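Local atomic coordinates of putative L-alanine-DL-glutamate epimerase (Burkholderia xenovorans, PDB entry 3GO2), a protein that binds magnesium and, as a member of the mandelate racemase/muconate lactonizing enzyme family, probably catalyses a racemase or epimerase reaction. Residues 23-28 with 96-101; 325-330 with 368-373. One frame throughout, in Å; residues are numbered along the deposited sequence.

Contact 1: 23-28 with 96-101; sequences VKLTTD and LDAKAK
A98 meets the strand with its single methyl group, which sits against a branch of L25 and one of T27. Its CB lies 4.0 Å from L25 CD2 and 4.3 Å from T27 CG2. Those two strand methyls are themselves 4.1 Å apart, L25 CD2 to T27 CG2, and the three carbons thus form a nearly equilateral triangle. L25 reaches the helix because its CG stands anti to the backbone N (chi1 180°). That places CD2, the branch that does the touching, over A98. T27 presents its methyl rather than its hydroxyl: OG1 is hydrogen-bonded to the backbone N of I31, and CG2 is left to face the helix. With no hydrogen bond across the segments and only 83 Å² buried between them, the contact is plain apolar packing. The small alanine allows a close approach, the CA atoms of L25 and A98 lying 7.4 Å apart.

Beside A98, a charged pair spans one turn of the helix, from D97 to K101. K101 NZ reaches D97 OD2 at 2.8 Å, on the syn side and 33° out of the carboxylate plane. OD2 is shared between K101 and the backbone N of W34, and OD1 takes the backbone N of W375, so both oxygens of buried D97 have partners; K101 NZ also forms a salt bridge with D378.

The alternation of the strand puts V23, L25 and T27 on the helix side, V23 packing on A90 and A94 and L25 on A94 and L95. Helix 82-103 accordingly lies over one face of the three-stranded antiparallel sheet of the N-terminal domain, with 19-27 as the central strand between 5-14 and 32-37.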
# COMPACT_ATOMS: atom_id res chain seq x y z
N VAL A 23 37.99 -24.38 6.70
CA VAL A 23 38.54 -23.59 7.82
C VAL A 23 38.89 -24.57 8.94
O VAL A 23 38.11 -25.45 9.28
CB VAL A 23 37.56 -22.54 8.36
CG1 VAL A 23 38.15 -21.80 9.59
CG2 VAL A 23 37.22 -21.54 7.25
N LYS A 24 40.09 -24.38 9.50
CA LYS A 24 40.60 -25.17 10.61
C LYS A 24 40.94 -24.23 11.74
O LYS A 24 41.84 -23.40 11.62
CB LYS A 24 41.87 -25.92 10.20
CG LYS A 24 42.41 -26.78 11.31
CD LYS A 24 43.77 -27.36 10.96
CE LYS A 24 44.18 -28.38 11.97
NZ LYS A 24 45.57 -28.87 11.65
N LEU A 25 40.22 -24.34 12.84
CA LEU A 25 40.36 -23.43 13.97
C LEU A 25 40.84 -24.24 15.16
O LEU A 25 40.25 -25.26 15.50
CB LEU A 25 38.99 -22.79 14.27
CG LEU A 25 38.88 -21.80 15.42
CD1 LEU A 25 37.68 -20.86 15.12
CD2 LEU A 25 38.77 -22.47 16.80
N THR A 26 41.92 -23.79 15.81
CA THR A 26 42.49 -24.56 16.93
C THR A 26 42.40 -23.72 18.19
O THR A 26 42.69 -22.52 18.15
CB THR A 26 44.00 -24.92 16.65
OG1 THR A 26 44.11 -25.66 15.43
CG2 THR A 26 44.60 -25.75 17.80
N THR A 27 42.04 -24.36 19.31
CA THR A 27 41.96 -23.68 20.60
C THR A 27 43.23 -23.94 21.45
O THR A 27 44.02 -24.83 21.14
CB THR A 27 40.73 -24.12 21.39
OG1 THR A 27 40.93 -25.43 21.93
CG2 THR A 27 39.50 -24.18 20.49
N ASP A 28 43.37 -23.20 22.54
CA ASP A 28 44.52 -23.37 23.43
C ASP A 28 44.60 -24.77 24.03
O ASP A 28 45.70 -25.25 24.35
CB ASP A 28 44.48 -22.32 24.55
CG ASP A 28 45.64 -22.46 25.52
OD1 ASP A 28 46.77 -22.11 25.14
OD2 ASP A 28 45.41 -22.96 26.64
N LEU A 96 31.50 -23.01 15.82
CA LEU A 96 30.47 -23.87 16.39
C LEU A 96 31.00 -25.28 16.61
O LEU A 96 30.77 -25.89 17.66
CB LEU A 96 29.23 -23.90 15.50
CG LEU A 96 28.40 -22.63 15.45
CD1 LEU A 96 27.42 -22.73 14.27
CD2 LEU A 96 27.66 -22.37 16.80
N ASP A 97 31.71 -25.81 15.62
CA ASP A 97 32.30 -27.14 15.75
C ASP A 97 33.20 -27.21 17.00
O ASP A 97 33.16 -28.17 17.80
CB ASP A 97 33.11 -27.48 14.51
CG ASP A 97 33.48 -28.95 14.42
OD1 ASP A 97 32.66 -29.80 14.84
OD2 ASP A 97 34.59 -29.24 13.91
N ALA A 98 34.07 -26.21 17.13
CA ALA A 98 35.03 -26.17 18.24
C ALA A 98 34.32 -26.05 19.60
O ALA A 98 34.71 -26.69 20.59
CB ALA A 98 36.04 -25.05 18.05
N LYS A 99 33.27 -25.25 19.65
CA LYS A 99 32.50 -25.09 20.86
C LYS A 99 31.78 -26.38 21.24
O LYS A 99 31.82 -26.79 22.40
CB LYS A 99 31.49 -23.96 20.70
CG LYS A 99 30.68 -23.70 21.96
CD LYS A 99 29.90 -22.39 21.87
CE LYS A 99 29.25 -22.00 23.18
NZ LYS A 99 28.62 -20.62 23.24
N ALA A 100 31.13 -27.01 20.28
CA ALA A 100 30.45 -28.27 20.53
C ALA A 100 31.45 -29.34 20.98
O ALA A 100 31.19 -30.05 21.93
CB ALA A 100 29.69 -28.75 19.28
N LYS A 101 32.61 -29.42 20.33
CA LYS A 101 33.64 -30.39 20.76
C LYS A 101 34.13 -30.09 22.18
O LYS A 101 34.38 -31.02 23.00
CB LYS A 101 34.80 -30.41 19.75
CG LYS A 101 34.44 -31.19 18.48
CD LYS A 101 35.42 -30.88 17.35
CE LYS A 101 35.20 -31.78 16.19
NZ LYS A 101 36.05 -31.40 14.99

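Contact 2: 325-330 with 368-373; sequences CTMINA and IIPDRP
R372 NH2 is approached by M327 CE at 3.8 Å, and it also donates a hydrogen bond to the carbonyl oxygen of G376. The methyl comes in at the edge of the guanidinium, in its plane, so this is van der Waals contact with the rim of the group and not stacking on its face. The methionine chain, bent at chi2 (-56°) and chi3, swings its end toward the loop. There SD and CE each lie 4.0 Å from P370 CG, and the thioether rests against the tip of the pyrrolidine ring.

One turn further along the helix, A330 meets I369. I369 CD1 touches A330 CB at 3.7 Å and the carbonyl oxygen of the same residue, A330 O, at 3.6 Å. CG1 of I369 is anti to its own carbonyl carbon (chi1 -57°), and a further bend at chi2 brings CD1 to the helix.

No hydrogen bond joins 325-330, on helix 323-335 of the barrel domain, to 368-373, in the loop after strand 366-368. Between these two segments the contact therefore rests on shape and mainly apolar surface, while the NH2 bond to G376 stays within the loop.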
# COMPACT_ATOMS: atom_id res chain seq x y z
N CYS A 325 30.07 -30.38 4.58
CA CYS A 325 28.88 -29.54 4.36
C CYS A 325 27.60 -30.31 4.63
O CYS A 325 26.66 -29.76 5.20
CB CYS A 325 28.85 -28.96 2.96
SG CYS A 325 30.09 -27.66 2.71
N THR A 326 27.56 -31.58 4.23
CA THR A 326 26.37 -32.38 4.50
C THR A 326 26.14 -32.53 5.99
O THR A 326 24.99 -32.41 6.47
CB THR A 326 26.46 -33.78 3.83
OG1 THR A 326 26.51 -33.62 2.41
CG2 THR A 326 25.25 -34.65 4.19
N MET A 327 27.22 -32.76 6.74
CA MET A 327 27.08 -32.93 8.19
C MET A 327 26.74 -31.59 8.87
O MET A 327 25.96 -31.55 9.81
CB MET A 327 28.32 -33.59 8.78
CG MET A 327 28.57 -34.97 8.26
SD MET A 327 27.19 -36.16 8.48
CE MET A 327 28.16 -37.68 8.85
N ILE A 328 27.26 -30.48 8.36
CA ILE A 328 26.88 -29.17 8.89
C ILE A 328 25.37 -28.98 8.75
O ILE A 328 24.65 -28.65 9.72
CB ILE A 328 27.66 -28.05 8.15
CG1 ILE A 328 29.12 -28.11 8.57
CG2 ILE A 328 27.14 -26.63 8.48
CD1 ILE A 328 30.04 -27.23 7.72
N ASN A 329 24.89 -29.22 7.54
CA ASN A 329 23.48 -29.08 7.21
C ASN A 329 22.61 -30.08 7.95
O ASN A 329 21.47 -29.77 8.32
CB ASN A 329 23.30 -29.17 5.70
CG ASN A 329 23.66 -27.89 5.00
OD1 ASN A 329 23.16 -26.81 5.36
ND2 ASN A 329 24.55 -27.97 4.02
N ALA A 330 23.12 -31.30 8.19
CA ALA A 330 22.37 -32.28 8.98
C ALA A 330 22.06 -31.77 10.38
O ALA A 330 20.98 -32.03 10.92
CB ALA A 330 23.12 -33.60 9.07
N ILE A 368 20.65 -40.08 8.21
CA ILE A 368 20.72 -40.36 9.64
C ILE A 368 21.55 -39.25 10.26
O ILE A 368 22.63 -38.94 9.77
CB ILE A 368 21.42 -41.71 9.90
CG1 ILE A 368 20.66 -42.84 9.24
CG2 ILE A 368 21.66 -41.93 11.39
CD1 ILE A 368 19.32 -42.99 9.71
N ILE A 369 21.05 -38.63 11.31
CA ILE A 369 21.77 -37.54 11.99
C ILE A 369 22.74 -38.16 12.98
O ILE A 369 22.31 -38.89 13.87
CB ILE A 369 20.80 -36.62 12.73
CG1 ILE A 369 19.76 -36.07 11.75
CG2 ILE A 369 21.56 -35.46 13.47
CD1 ILE A 369 20.33 -35.50 10.50
N PRO A 370 24.04 -37.90 12.82
CA PRO A 370 25.04 -38.49 13.71
C PRO A 370 24.98 -37.89 15.10
O PRO A 370 24.34 -36.84 15.29
CB PRO A 370 26.37 -38.15 13.01
CG PRO A 370 26.07 -36.90 12.21
CD PRO A 370 24.63 -37.03 11.78
N ASP A 371 25.64 -38.54 16.06
CA ASP A 371 25.68 -38.07 17.44
C ASP A 371 27.08 -37.97 18.03
O ASP A 371 27.26 -38.17 19.24
CB ASP A 371 24.77 -38.93 18.32
CG ASP A 371 25.22 -40.37 18.41
OD1 ASP A 371 26.28 -40.72 17.84
OD2 ASP A 371 24.49 -41.15 19.07
N ARG A 372 28.04 -37.60 17.20
CA ARG A 372 29.42 -37.41 17.62
C ARG A 372 29.66 -35.94 17.98
O ARG A 372 28.92 -35.08 17.51
CB ARG A 372 30.37 -37.81 16.50
CG ARG A 372 30.34 -39.31 16.20
CD ARG A 372 31.31 -39.72 15.11
NE ARG A 372 30.81 -39.30 13.81
CZ ARG A 372 29.96 -39.99 13.06
NH1 ARG A 372 29.49 -41.16 13.45
NH2 ARG A 372 29.53 -39.47 11.92
N PRO A 373 30.67 -35.66 18.83
CA PRO A 373 30.87 -34.25 19.15
C PRO A 373 31.22 -33.44 17.89
O PRO A 373 32.05 -33.88 17.09
CB PRO A 373 32.04 -34.27 20.14
CG PRO A 373 31.92 -35.65 20.80
CD PRO A 373 31.46 -36.56 19.70

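Contact 1 is buried throughout and belongs to the N-terminal domain, where a strand meets helix 82-103. Contact 2 is partly buried and joins a helix of the barrel domain to an irregular loop, with 193 Å² covered against a much smaller patch in contact 1. Neither has a hydrogen bond across its segments. Contact 1 joins methyl groups of L25, T27 and A98, whereas contact 2 adds a thioether, a proline ring and the edge of a guanidinium to its alanine-isoleucine pair. They share no secondary-structure element, yet they adjoin: K101 CG packs 3.9 Å from P373 O, although the contact centres are 16 Å apart. W375, the D97 partner, is also touched by I328 of the helix in contact 2.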